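Local coordinates for protein sulfate adenylyltransferase (PDB 4DNX) that catalyses the formation of adenosine 5'-phosphosulfate and diphosphate from sulfate and ATP, the first of three steps from sulfate to sulfite, at residues A49-P54 and Q285-T290; L84-S89 and E147-Q152; V120-D125 and G153-S158; H280-Q285 and D321-E326; F328-T333 and V342-D347. All blocks are in the same frame, centred on the assembly; numbering follows the deposited sequence.

Contact 1. Residues A49-P54 and Q285-T290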
# COMPACT_ATOMS: atom_id res chain seq x y z
N ALA A 49 -0.31 12.61 -0.27
CA ALA A 49 0.03 11.49 0.65
C ALA A 49 0.23 11.99 2.08
O ALA A 49 0.51 11.18 2.98
CB ALA A 49 1.30 10.81 0.14
N GLY A 50 0.05 13.29 2.31
CA GLY A 50 0.13 13.85 3.68
C GLY A 50 1.55 14.21 4.15
O GLY A 50 1.74 14.74 5.26
N TYR A 51 2.56 13.94 3.33
CA TYR A 51 3.92 14.27 3.71
C TYR A 51 4.14 15.80 3.87
O TYR A 51 4.97 16.23 4.69
CB TYR A 51 4.89 13.72 2.68
CG TYR A 51 5.06 12.21 2.77
CD1 TYR A 51 5.73 11.63 3.86
CD2 TYR A 51 4.58 11.37 1.75
CE1 TYR A 51 5.90 10.24 3.95
CE2 TYR A 51 4.73 9.99 1.78
CZ TYR A 51 5.41 9.42 2.91
OH TYR A 51 5.59 8.07 2.95
N PHE A 52 3.43 16.61 3.07
CA PHE A 52 3.60 18.07 3.14
C PHE A 52 2.43 18.74 3.86
O PHE A 52 2.14 19.93 3.69
CB PHE A 52 3.80 18.66 1.73
CG PHE A 52 5.12 18.30 1.07
CD1 PHE A 52 6.17 17.65 1.74
CD2 PHE A 52 5.28 18.59 -0.27
CE1 PHE A 52 7.37 17.35 1.09
CE2 PHE A 52 6.49 18.28 -0.96
CZ PHE A 52 7.51 17.67 -0.30
N SER A 53 1.79 17.97 4.74
CA SER A 53 0.73 18.56 5.55
C SER A 53 1.21 19.68 6.50
O SER A 53 2.38 19.63 6.94
CB SER A 53 0.14 17.45 6.47
OG SER A 53 -0.87 17.97 7.36
N PRO A 54 0.55 20.83 6.38
CA PRO A 54 -0.91 20.92 6.29
C PRO A 54 -1.15 21.78 5.03
O PRO A 54 -2.23 22.39 4.89
CB PRO A 54 -1.32 21.69 7.55
CG PRO A 54 -0.19 22.61 7.78
CD PRO A 54 1.05 21.79 7.40
N GLN A 285 8.61 13.86 10.28
CA GLN A 285 7.78 14.13 11.48
C GLN A 285 6.33 13.87 11.12
O GLN A 285 5.59 13.25 11.91
CB GLN A 285 7.98 15.56 12.00
CG GLN A 285 7.15 15.82 13.28
CD GLN A 285 7.40 17.19 13.91
OE1 GLN A 285 8.54 17.68 13.95
NE2 GLN A 285 6.33 17.79 14.46
N ASN A 286 5.91 14.33 9.93
CA ASN A 286 4.52 14.05 9.51
C ASN A 286 4.13 12.56 9.46
O ASN A 286 3.03 12.20 9.83
CB ASN A 286 4.20 14.75 8.17
CG ASN A 286 3.78 16.18 8.38
OD1 ASN A 286 3.36 16.56 9.47
ND2 ASN A 286 3.85 16.98 7.32
N MET A 287 5.06 11.71 9.05
CA MET A 287 4.82 10.27 9.00
C MET A 287 4.89 9.60 10.40
O MET A 287 4.42 8.47 10.53
CB MET A 287 5.72 9.61 7.94
CG MET A 287 7.02 9.17 8.51
SD MET A 287 8.09 8.61 7.14
CE MET A 287 9.45 7.94 8.14
N GLY A 288 5.36 10.32 11.45
CA GLY A 288 5.32 9.80 12.81
C GLY A 288 6.67 9.43 13.42
O GLY A 288 6.71 8.91 14.55
N ALA A 289 7.75 9.68 12.69
CA ALA A 289 9.09 9.40 13.24
C ALA A 289 9.44 10.45 14.29
O ALA A 289 9.09 11.64 14.13
CB ALA A 289 10.15 9.37 12.14
N THR A 290 10.15 10.01 15.33
CA THR A 290 10.59 10.89 16.39
C THR A 290 12.05 11.32 16.23
O THR A 290 12.48 12.31 16.86
CB THR A 290 10.38 10.26 17.81
OG1 THR A 290 11.09 9.03 17.89
CG2 THR A 290 8.92 9.99 18.13
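Asn286, in the final turn of its helix, carries this contact by setting its amide nitrogen between the carbonyl oxygens of Tyr51 and Ser53. One N-H of Asn286 ND2 runs almost straight (171°) to Tyr51 O at 3.0 Å; Tyr51 O lies in the amide plane of Asn286, while the nitrogen stands above the carbonyl plane of Tyr51. The second N-H meets Ser53 O, 3.1 Å from Asn286 ND2, on a more bent path, with Ser53 CB packed 3.8 Å from the same nitrogen. Both hydrogens of the amide are thus spent on one short loop. Beside this polar grip, Tyr51 CE1 rests 4.0 Å from Met287 CB and a little farther from its sulfur. The CB of Tyr51 is directed away from the helix, yet CG turned beside the backbone N (chi1 -74°) swings the ring back to Met287.

A second shell fixes these groups. Ser53 O is also bonded by Tyr282 OH. Asn286 OD1 accepts from Val5 N, which leaves the amide little freedom to flip. Tyr51 OH is bonded to Arg178 O and His227 NE2, while Ala180 and Ile183 of helix 180-190 pack on both Tyr51 and Met287. The loop is shaped by a Schellman motif at Gly50, closing helix 38-48, followed by a type I turn in which Ser53 N bonds to Gly50 O (3.3 Å). Gly288 closes helix 274-287 with a second Schellman motif. The whole is a buried interdomain joint: a helix end of the Rossmann-like ATP-sulfurylase domain grips carbonyls in a turn of the PUA-like domain.

Contact 2. Residues L84-S89 and E147-Q152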
# COMPACT_ATOMS: atom_id res chain seq x y z
N LEU A 84 6.23 24.96 -6.08
CA LEU A 84 5.77 25.73 -7.24
C LEU A 84 5.25 24.83 -8.35
O LEU A 84 5.70 23.68 -8.54
CB LEU A 84 6.91 26.61 -7.77
CG LEU A 84 7.24 27.86 -6.93
CD1 LEU A 84 8.57 28.43 -7.35
CD2 LEU A 84 6.13 28.94 -7.11
N CYS A 85 4.28 25.36 -9.09
CA CYS A 85 3.85 24.74 -10.37
C CYS A 85 4.17 25.73 -11.46
O CYS A 85 3.39 26.66 -11.75
CB CYS A 85 2.34 24.44 -10.36
SG CYS A 85 1.85 23.62 -11.89
N LEU A 86 5.36 25.56 -12.04
CA LEU A 86 5.85 26.46 -13.09
C LEU A 86 5.59 25.84 -14.44
O LEU A 86 5.77 24.64 -14.62
CB LEU A 86 7.35 26.68 -12.90
CG LEU A 86 7.76 27.57 -11.72
CD1 LEU A 86 9.27 27.51 -11.49
CD2 LEU A 86 7.36 28.99 -12.05
N LEU A 87 5.21 26.68 -15.40
CA LEU A 87 4.81 26.26 -16.76
C LEU A 87 5.46 27.22 -17.76
O LEU A 87 5.71 28.39 -17.46
CB LEU A 87 3.30 26.37 -16.91
CG LEU A 87 2.41 25.54 -15.94
CD1 LEU A 87 0.97 25.96 -16.24
CD2 LEU A 87 2.63 24.04 -16.14
N GLU A 88 5.66 26.74 -18.99
CA GLU A 88 6.14 27.61 -20.05
C GLU A 88 5.09 28.71 -20.35
O GLU A 88 5.42 29.89 -20.58
CB GLU A 88 6.40 26.74 -21.28
CG GLU A 88 6.93 27.50 -22.46
CD GLU A 88 8.19 28.28 -22.12
OE1 GLU A 88 9.03 27.74 -21.37
OE2 GLU A 88 8.32 29.44 -22.60
N SER A 89 3.82 28.33 -20.31
CA SER A 89 2.73 29.28 -20.59
C SER A 89 1.42 28.85 -19.92
O SER A 89 1.17 27.66 -19.76
CB SER A 89 2.53 29.37 -22.11
OG SER A 89 1.34 30.05 -22.41
N GLU A 147 19.55 23.40 -12.17
CA GLU A 147 19.23 23.29 -13.61
C GLU A 147 17.76 22.91 -13.77
O GLU A 147 17.04 23.54 -14.55
CB GLU A 147 20.12 22.27 -14.31
CG GLU A 147 19.91 22.18 -15.83
CD GLU A 147 20.74 21.08 -16.47
OE1 GLU A 147 21.69 21.39 -17.22
OE2 GLU A 147 20.48 19.88 -16.19
N THR A 148 17.29 21.92 -13.03
CA THR A 148 15.88 21.51 -13.09
C THR A 148 14.95 22.65 -12.72
O THR A 148 13.95 22.91 -13.41
CB THR A 148 15.63 20.27 -12.16
OG1 THR A 148 16.38 19.16 -12.69
CG2 THR A 148 14.12 19.91 -12.04
N PHE A 149 15.27 23.35 -11.63
CA PHE A 149 14.37 24.39 -11.12
C PHE A 149 14.19 25.48 -12.18
O PHE A 149 13.09 26.00 -12.37
CB PHE A 149 14.96 24.99 -9.81
CG PHE A 149 14.08 26.04 -9.14
CD1 PHE A 149 12.80 25.71 -8.67
CD2 PHE A 149 14.53 27.36 -8.99
CE1 PHE A 149 11.97 26.69 -8.05
CE2 PHE A 149 13.73 28.35 -8.38
CZ PHE A 149 12.45 27.99 -7.90
N ASN A 150 15.29 25.78 -12.87
CA ASN A 150 15.31 26.88 -13.82
C ASN A 150 14.92 26.45 -15.23
O ASN A 150 15.02 27.25 -16.18
CB ASN A 150 16.70 27.53 -13.81
CG ASN A 150 16.88 28.44 -12.62
OD1 ASN A 150 16.48 29.61 -12.64
ND2 ASN A 150 17.45 27.91 -11.54
N SER A 151 14.47 25.20 -15.36
CA SER A 151 14.17 24.61 -16.68
C SER A 151 12.71 24.27 -16.86
O SER A 151 12.39 23.44 -17.71
CB SER A 151 15.02 23.35 -16.91
OG SER A 151 16.32 23.76 -17.28
N GLN A 152 11.84 24.96 -16.12
CA GLN A 152 10.43 24.60 -16.09
C GLN A 152 9.52 25.65 -16.70
O GLN A 152 8.30 25.41 -16.82
CB GLN A 152 9.96 24.39 -14.66
CG GLN A 152 10.72 23.29 -13.88
CD GLN A 152 10.25 23.25 -12.45
OE1 GLN A 152 9.30 22.55 -12.13
NE2 GLN A 152 10.84 24.10 -11.59
O HOH W 1 7.04 23.32 -10.91
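Leu86 and Gln152 bring the two backbones closest, their CA atoms 5.8 Å apart, where the short strand 86-87 of the PUA-like domain's mixed sheet passes the turn that ends helix 144-149. No direct hydrogen bond links the segments, and Leu86 O and Gln152 O, two acceptors, are 3.4 Å apart; apolar side chains and a bridging water make the join.

Leu84 and Leu86 both point toward the helix end and its turn. Leu84 CD1 meets the Phe149 ring at its edge, near the ring plane, 3.9 Å from Phe149 CE1 and about as far from CZ. Phe149 reaches across because its CG stands opposite the backbone N (chi1 -177°); farther out, the ring packs on Met128, Met131 and Thr132 of helix 125-136, making a small apolar cluster between strand and helices. Leu86 crosses the Gln152 side chain at about a right angle: Leu86 CB touches Gln152 CB at 3.9 Å, and Leu86 CD1 lies 3.8 Å from Gln152 NE2.

Gln152 is held in an extended form by its amide. NE2 bonds back to Phe149 O at 3.0 Å, nearly straight (173°) and within the amide plane, and also bonds to Gln39 OE1, while OE1 takes part in a bond with Ser37 OG. These bonds fix which way the amide faces, leaving the oxygen turned to the strand. There one water accepts from Leu86 N and donates both to Leu84 O and to Gln152 OE1, each of these two oxygens 2.7 Å from the water.

Contact 3. Residues V120-D125 and G153-S158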
# COMPACT_ATOMS: atom_id res chain seq x y z
N VAL A 120 -2.24 33.49 -11.26
CA VAL A 120 -1.32 33.12 -12.33
C VAL A 120 -0.33 34.29 -12.40
O VAL A 120 -0.73 35.44 -12.66
CB VAL A 120 -2.05 32.98 -13.69
CG1 VAL A 120 -1.04 32.77 -14.81
CG2 VAL A 120 -3.09 31.85 -13.67
N GLU A 121 0.95 34.01 -12.19
CA GLU A 121 1.98 35.04 -12.03
C GLU A 121 3.21 34.75 -12.90
O GLU A 121 3.58 33.60 -13.08
CB GLU A 121 2.43 35.12 -10.56
CG GLU A 121 1.29 35.47 -9.57
CD GLU A 121 1.69 35.37 -8.09
OE1 GLU A 121 2.02 34.26 -7.67
OE2 GLU A 121 1.68 36.41 -7.39
N GLN A 122 3.84 35.79 -13.44
CA GLN A 122 5.13 35.63 -14.12
C GLN A 122 6.26 35.84 -13.13
O GLN A 122 6.25 36.82 -12.38
CB GLN A 122 5.26 36.68 -15.24
CG GLN A 122 4.06 36.73 -16.16
CD GLN A 122 3.76 35.36 -16.77
OE1 GLN A 122 4.68 34.64 -17.18
NE2 GLN A 122 2.48 34.99 -16.81
N VAL A 123 7.24 34.94 -13.14
CA VAL A 123 8.40 35.08 -12.28
C VAL A 123 9.55 35.77 -13.02
O VAL A 123 9.92 35.36 -14.12
CB VAL A 123 8.88 33.71 -11.80
CG1 VAL A 123 9.83 33.92 -10.63
CG2 VAL A 123 7.66 32.84 -11.40
N SER A 124 10.10 36.84 -12.42
CA SER A 124 11.19 37.60 -13.07
C SER A 124 12.52 36.84 -12.92
O SER A 124 12.64 35.95 -12.07
CB SER A 124 11.33 39.00 -12.47
OG SER A 124 11.87 38.87 -11.14
N ASP A 125 13.50 37.21 -13.74
CA ASP A 125 14.86 36.69 -13.61
C ASP A 125 15.38 36.91 -12.19
O ASP A 125 15.98 36.01 -11.60
CB ASP A 125 15.83 37.32 -14.61
CG ASP A 125 15.51 36.99 -16.06
OD1 ASP A 125 14.68 36.10 -16.31
OD2 ASP A 125 16.09 37.68 -16.95
N GLY A 153 10.06 26.79 -17.04
CA GLY A 153 9.27 27.94 -17.46
C GLY A 153 9.12 28.92 -16.31
O GLY A 153 9.57 28.64 -15.17
N ARG A 154 8.44 30.03 -16.58
CA ARG A 154 8.37 31.18 -15.66
C ARG A 154 6.95 31.62 -15.30
O ARG A 154 6.76 32.67 -14.68
CB ARG A 154 9.13 32.38 -16.26
CG ARG A 154 10.62 32.13 -16.50
CD ARG A 154 11.34 31.69 -15.23
NE ARG A 154 12.78 31.96 -15.34
CZ ARG A 154 13.34 33.16 -15.48
NH1 ARG A 154 12.61 34.30 -15.49
NH2 ARG A 154 14.65 33.22 -15.59
N THR A 155 5.94 30.82 -15.67
CA THR A 155 4.56 31.12 -15.28
C THR A 155 4.18 30.24 -14.10
O THR A 155 4.10 29.03 -14.22
CB THR A 155 3.58 30.89 -16.46
OG1 THR A 155 3.93 31.74 -17.56
CG2 THR A 155 2.14 31.23 -16.05
N ALA A 156 3.93 30.87 -12.95
CA ALA A 156 3.55 30.12 -11.74
C ALA A 156 2.04 30.12 -11.58
O ALA A 156 1.41 31.20 -11.60
CB ALA A 156 4.20 30.77 -10.53
N ILE A 157 1.44 28.94 -11.44
CA ILE A 157 0.00 28.84 -11.15
C ILE A 157 -0.14 28.35 -9.72
O ILE A 157 0.61 27.43 -9.27
CB ILE A 157 -0.74 27.96 -12.19
CG1 ILE A 157 -0.20 26.53 -12.19
CG2 ILE A 157 -0.52 28.57 -13.60
CD1 ILE A 157 -1.10 25.55 -13.01
N SER A 158 -1.05 28.97 -8.99
CA SER A 158 -1.14 28.70 -7.54
C SER A 158 -2.58 28.48 -7.12
O SER A 158 -3.52 28.93 -7.82
CB SER A 158 -0.51 29.83 -6.70
OG SER A 158 -1.05 31.10 -7.05
O HOH W 2 0.76 32.15 -8.81
O HOH W 3 5.99 32.70 -18.80
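Gln122 bends at its second torsion (chi2 -56°) alongside Thr155, which brings Gln122 OE1 to 3.0 Å from Thr155 OG1. Thr155 turns its hydroxyl beside the backbone N (chi1 -60°), sending CG2 the other way to meet Val120 CG1 at 3.7 Å. A water spans the polar pair, donating to Gln122 OE1 and hydrogen-bonded to Thr155 OG1.

Beneath these side chains the strands run antiparallel. Glu121 and Ala156 form a hydrogen-bonded pair, Glu121 N to Ala156 O at 2.9 Å and Ala156 N to Glu121 O at 2.8 Å, and Val123 N continues the pattern to Arg154 O at 2.8 Å. Past the strand, Arg154 NH1 and NH2 both meet Asp125 OD1, at 2.9 and 3.0 Å, the carboxylate standing perpendicular to the guanidinium. Arg154 was modelled in two conformers, so this salt bridge may be held only part of the time.

Arg154 and Thr155 both oppose Leu87, a classic beta bulge where strand 155-163 begins. Here strand 155-163 pairs with 86-87 on one side and 119-122 on the other, with Leu86 packing on Val123 and Ala156. Glu121 OE1 accepts from Leu61 N at the start of helix 61-70. Ser124 is the N-cap of helix 125-136, whose Met128 and Met131 cover Val123.

Contact 4. Residues H280-Q285 and D321-E326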
# COMPACT_ATOMS: atom_id res chain seq x y z
N HIS A 280 13.37 16.91 4.54
CA HIS A 280 13.36 15.50 5.00
C HIS A 280 12.88 15.36 6.43
O HIS A 280 12.03 14.51 6.68
CB HIS A 280 14.75 14.90 4.90
CG HIS A 280 15.19 14.61 3.50
ND1 HIS A 280 16.50 14.23 3.22
CD2 HIS A 280 14.53 14.65 2.32
CE1 HIS A 280 16.61 14.04 1.91
NE2 HIS A 280 15.43 14.28 1.34
N ALA A 281 13.39 16.19 7.34
CA ALA A 281 12.94 16.16 8.74
C ALA A 281 11.45 16.50 8.85
O ALA A 281 10.68 15.84 9.58
CB ALA A 281 13.82 17.08 9.62
N TYR A 282 11.03 17.49 8.07
CA TYR A 282 9.63 17.91 8.08
C TYR A 282 8.69 16.76 7.74
O TYR A 282 7.75 16.46 8.52
CB TYR A 282 9.49 19.04 7.08
CG TYR A 282 8.11 19.69 7.06
CD1 TYR A 282 7.03 19.04 6.45
CD2 TYR A 282 7.93 20.93 7.62
CE1 TYR A 282 5.74 19.65 6.46
CE2 TYR A 282 6.68 21.57 7.63
CZ TYR A 282 5.59 20.91 7.05
OH TYR A 282 4.36 21.53 7.08
N PHE A 283 8.92 16.09 6.60
CA PHE A 283 7.98 15.03 6.22
C PHE A 283 8.09 13.75 7.03
O PHE A 283 7.11 13.01 7.18
CB PHE A 283 7.85 14.82 4.69
CG PHE A 283 9.05 14.25 3.98
CD1 PHE A 283 9.30 12.88 3.97
CD2 PHE A 283 9.79 15.09 3.13
CE1 PHE A 283 10.39 12.35 3.18
CE2 PHE A 283 10.87 14.61 2.36
CZ PHE A 283 11.17 13.23 2.37
N ARG A 284 9.27 13.55 7.63
CA ARG A 284 9.44 12.40 8.52
C ARG A 284 8.69 12.62 9.82
O ARG A 284 8.21 11.66 10.44
CB ARG A 284 10.93 12.10 8.76
CG ARG A 284 11.51 11.03 7.84
CD ARG A 284 11.45 11.43 6.47
NE ARG A 284 11.91 10.50 5.40
CZ ARG A 284 12.95 10.65 4.58
NH1 ARG A 284 13.86 11.61 4.75
NH2 ARG A 284 13.09 9.83 3.53
N GLN A 285 8.61 13.86 10.28
CA GLN A 285 7.78 14.13 11.48
C GLN A 285 6.33 13.87 11.12
O GLN A 285 5.59 13.25 11.91
CB GLN A 285 7.98 15.56 12.00
CG GLN A 285 7.15 15.82 13.28
CD GLN A 285 7.40 17.19 13.91
OE1 GLN A 285 8.54 17.68 13.95
NE2 GLN A 285 6.33 17.79 14.46
N ASP A 321 11.83 25.52 17.86
CA ASP A 321 10.60 24.78 18.14
C ASP A 321 9.54 24.68 17.00
O ASP A 321 8.37 24.40 17.26
CB ASP A 321 9.98 25.26 19.47
CG ASP A 321 10.94 25.08 20.66
OD1 ASP A 321 10.77 25.77 21.70
OD2 ASP A 321 11.88 24.25 20.57
N VAL A 322 9.93 24.89 15.74
CA VAL A 322 9.00 24.55 14.65
C VAL A 322 8.89 23.03 14.42
O VAL A 322 7.84 22.53 13.98
CB VAL A 322 9.30 25.28 13.32
CG1 VAL A 322 9.05 26.78 13.51
CG2 VAL A 322 10.70 25.00 12.84
N LEU A 323 9.98 22.32 14.69
CA LEU A 323 10.02 20.87 14.52
C LEU A 323 10.16 20.21 15.86
O LEU A 323 10.90 20.68 16.70
CB LEU A 323 11.23 20.44 13.67
CG LEU A 323 11.14 20.78 12.17
CD1 LEU A 323 12.47 20.46 11.49
CD2 LEU A 323 10.01 20.04 11.47
N ALA A 324 9.47 19.09 16.03
CA ALA A 324 9.64 18.28 17.22
C ALA A 324 10.54 17.09 17.00
O ALA A 324 11.09 16.56 17.95
CB ALA A 324 8.28 17.85 17.80
N ILE A 325 10.66 16.64 15.74
CA ILE A 325 11.57 15.52 15.40
C ILE A 325 13.01 15.90 15.74
O ILE A 325 13.40 17.08 15.58
CB ILE A 325 11.39 15.07 13.93
CG1 ILE A 325 12.16 13.77 13.63
CG2 ILE A 325 11.76 16.21 12.92
CD1 ILE A 325 11.77 13.08 12.25
N GLU A 326 13.79 14.93 16.21
CA GLU A 326 15.18 15.16 16.63
C GLU A 326 16.12 14.52 15.61
O GLU A 326 15.75 13.55 14.98
CB GLU A 326 15.43 14.55 18.01
CG GLU A 326 14.69 15.26 19.13
CD GLU A 326 14.97 14.63 20.47
OE1 GLU A 326 13.99 14.27 21.18
OE2 GLU A 326 16.17 14.46 20.81
O HOH W 4 6.22 20.66 15.29
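Ile325 is the main bump of this contact, seated in a hollow on the helix built by Ala281, Arg284 and Gln285. Its CG1 branch stands opposite the backbone N (chi1 -171°) and carries Ile325 CD1 to 3.7 Å from Arg284 CB. The other branch, Ile325 CG2, drops over the helix backbone, 3.5 Å from Ala281 O and 4.0 Å from Ala281 CB, while the CB of Gln285 walls the hollow farther along. Leu323 supplies a second bump one turn back: its CD1 touches Ala281 CB at 4.1 Å and its CD2 lies against Tyr282 CA at 4.0 Å. The small methyl of Ala281 thus touches both branched side chains, and Phe314 of helix 309-316 packs on both Ala281 and Leu323.

Gln285 stretches out fully beside Ile325 to meet the loop backbone. Gln285 OE1 accepts from Ala324 N at 2.7 Å and from Ile325 N at 3.0 Å, both donors coming to the same face of the amide and out of its plane. Two consecutive backbone N-H groups are thus satisfied by one buried oxygen. Gln285 NE2 bonds to Lys3 O and to a water that donates to Val322 O, so both ends of the amide are occupied.

Phe292 of strand 291-294 covers Ile325 from the sheet. The contact belongs to the Rossmann-like alpha/beta domain: helix 274-287, in the crossover from strand 260-266 to strand 291-294, packs on the loop that leads into strand 326-329, outermost in the parallel sheet of this chain.

Contact 5. Residues F328-T333 and V342-D347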
# COMPACT_ATOMS: atom_id res chain seq x y z
N PHE A 328 19.49 12.42 14.73
CA PHE A 328 20.60 11.60 15.14
C PHE A 328 21.76 11.90 14.18
O PHE A 328 21.63 11.66 12.98
CB PHE A 328 20.28 10.10 15.06
CG PHE A 328 21.46 9.23 15.48
CD1 PHE A 328 22.34 8.70 14.55
CD2 PHE A 328 21.69 9.02 16.83
CE1 PHE A 328 23.46 7.92 14.98
CE2 PHE A 328 22.80 8.23 17.26
CZ PHE A 328 23.67 7.70 16.33
N ARG A 329 22.85 12.43 14.72
CA ARG A 329 23.96 12.91 13.88
C ARG A 329 24.93 11.76 13.67
O ARG A 329 25.64 11.36 14.60
CB ARG A 329 24.66 14.09 14.56
CG ARG A 329 23.82 15.35 14.56
CD ARG A 329 24.51 16.50 15.33
NE ARG A 329 23.72 17.72 15.17
CZ ARG A 329 24.16 18.95 15.42
NH1 ARG A 329 25.39 19.15 15.87
NH2 ARG A 329 23.35 19.98 15.25
N ALA A 330 24.92 11.22 12.46
CA ALA A 330 25.79 10.11 12.08
C ALA A 330 27.11 10.59 11.46
O ALA A 330 27.28 11.77 11.13
CB ALA A 330 25.06 9.19 11.12
N ASP A 331 28.05 9.66 11.31
CA ASP A 331 29.36 9.94 10.70
C ASP A 331 29.86 8.60 10.14
O ASP A 331 29.19 7.56 10.30
CB ASP A 331 30.31 10.53 11.74
CG ASP A 331 31.48 11.28 11.13
OD1 ASP A 331 31.79 11.09 9.95
OD2 ASP A 331 32.11 12.07 11.87
N ASN A 332 31.03 8.63 9.49
CA ASN A 332 31.62 7.44 8.87
C ASN A 332 31.77 6.29 9.87
O ASN A 332 32.12 6.51 11.04
CB ASN A 332 33.01 7.76 8.32
CG ASN A 332 33.00 8.79 7.17
OD1 ASN A 332 32.11 8.79 6.32
ND2 ASN A 332 34.02 9.63 7.13
N THR A 333 31.51 5.08 9.40
CA THR A 333 31.69 3.86 10.22
C THR A 333 32.86 3.03 9.72
O THR A 333 33.36 3.22 8.61
CB THR A 333 30.45 2.93 10.16
OG1 THR A 333 30.25 2.47 8.81
CG2 THR A 333 29.18 3.59 10.67
N VAL A 342 30.84 -3.08 14.01
CA VAL A 342 30.84 -1.84 13.28
C VAL A 342 30.56 -0.69 14.25
O VAL A 342 29.65 -0.77 15.08
CB VAL A 342 29.84 -1.92 12.14
CG1 VAL A 342 29.74 -0.57 11.44
CG2 VAL A 342 30.28 -3.01 11.15
N VAL A 343 31.38 0.36 14.18
CA VAL A 343 31.20 1.54 15.03
C VAL A 343 31.33 2.81 14.17
O VAL A 343 31.89 2.77 13.06
CB VAL A 343 32.22 1.59 16.19
CG1 VAL A 343 32.00 0.43 17.16
CG2 VAL A 343 33.69 1.57 15.68
N MET A 344 30.83 3.92 14.70
CA MET A 344 31.22 5.23 14.19
C MET A 344 32.63 5.55 14.71
O MET A 344 32.89 5.58 15.92
CB MET A 344 30.22 6.31 14.61
CG MET A 344 29.10 6.47 13.60
SD MET A 344 27.82 7.60 14.18
CE MET A 344 27.17 6.77 15.63
N MET A 345 33.54 5.79 13.79
CA MET A 345 34.94 6.01 14.14
C MET A 345 35.13 7.13 15.18
O MET A 345 35.92 7.00 16.12
CB MET A 345 35.75 6.27 12.87
CG MET A 345 35.63 5.15 11.83
SD MET A 345 36.89 5.29 10.54
CE MET A 345 36.04 6.35 9.40
N ARG A 346 34.34 8.19 15.02
CA ARG A 346 34.37 9.36 15.91
C ARG A 346 34.08 9.00 17.38
O ARG A 346 34.54 9.68 18.29
CB ARG A 346 33.42 10.46 15.39
CG ARG A 346 31.94 10.11 15.43
CD ARG A 346 31.07 11.21 16.07
NE ARG A 346 29.80 10.66 16.56
CZ ARG A 346 28.59 11.01 16.11
NH1 ARG A 346 28.45 11.94 15.16
NH2 ARG A 346 27.50 10.44 16.62
N ASP A 347 33.37 7.90 17.59
CA ASP A 347 32.93 7.47 18.92
C ASP A 347 33.84 6.41 19.53
O ASP A 347 33.58 5.93 20.63
CB ASP A 347 31.48 6.98 18.87
CG ASP A 347 30.49 8.12 18.65
OD1 ASP A 347 30.88 9.28 18.91
OD2 ASP A 347 29.35 7.87 18.20
O HOH W 5 30.51 13.45 14.07
O HOH W 6 32.96 8.61 12.52
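A beta hairpin follows the edge strand of the Rossmann-like parallel sheet, and this contact ties its second strand, 341-344, to the linker that leads into its first. Thr333 and Met344 are an antiparallel non-hydrogen-bonded pair, their CA atoms 4.2 Å apart. Just beyond, Met345 N bonds to Asn332 O at 3.2 Å, and a water joins Asn332 O to Arg346 N. Met345 bends at its far end to put CE 3.5 Å from Asn332 CB.

Met344 reaches another way, back along the linker. Its CE meets the edge of the Phe328 ring, 3.7 Å from Phe328 CZ, and its sulfur touches Ala330 and lies over one face of the Arg346 guanidinium, toward the rim. Helix 206-219 packs on Phe328 and Ala330. Asp331 N, 3.5 Å from Met344 SD, is buried here without a polar partner.

Asp331 OD1 accepts from Asn332 N and forms a salt bridge with Arg296; Asp331 OD2 reaches Arg346 NH1 through a water. Arg346 is also held by Asp347, whose OD1 takes the NE hydrogen at 2.9 Å. The outer nitrogens are turned to the edge strand by an uncommon second torsion (chi2 131°): Arg346 NH1 and NH2 both bind Arg329 O at 2.9 Å, NH2 nearly in line with the C=O and NH1 from above the carbonyl plane.

How the contacts relate
Contacts 1 and 4 form the buried centre: both use helix 274-287, share Gln285 and touch through Ser53 O and Tyr282 OH, so the helix faces the PUA-like domain on one side and its own domain's loop on another. In each, a side-chain amide meets backbone polar groups, donating in contact 1 and accepting in contact 4. Contacts 2 and 3 meet in the mixed sheet on strand 155-163; contact 2 is also buried, apolar and water-bridged, while contact 3 is partly exposed strand pairing with a salt bridge. Contact 5, about 44 Å from contact 3 between centres, lies across the chain's centre from contacts 2 and 3 and is partly buried, mixing methionine packing with arginine bonds.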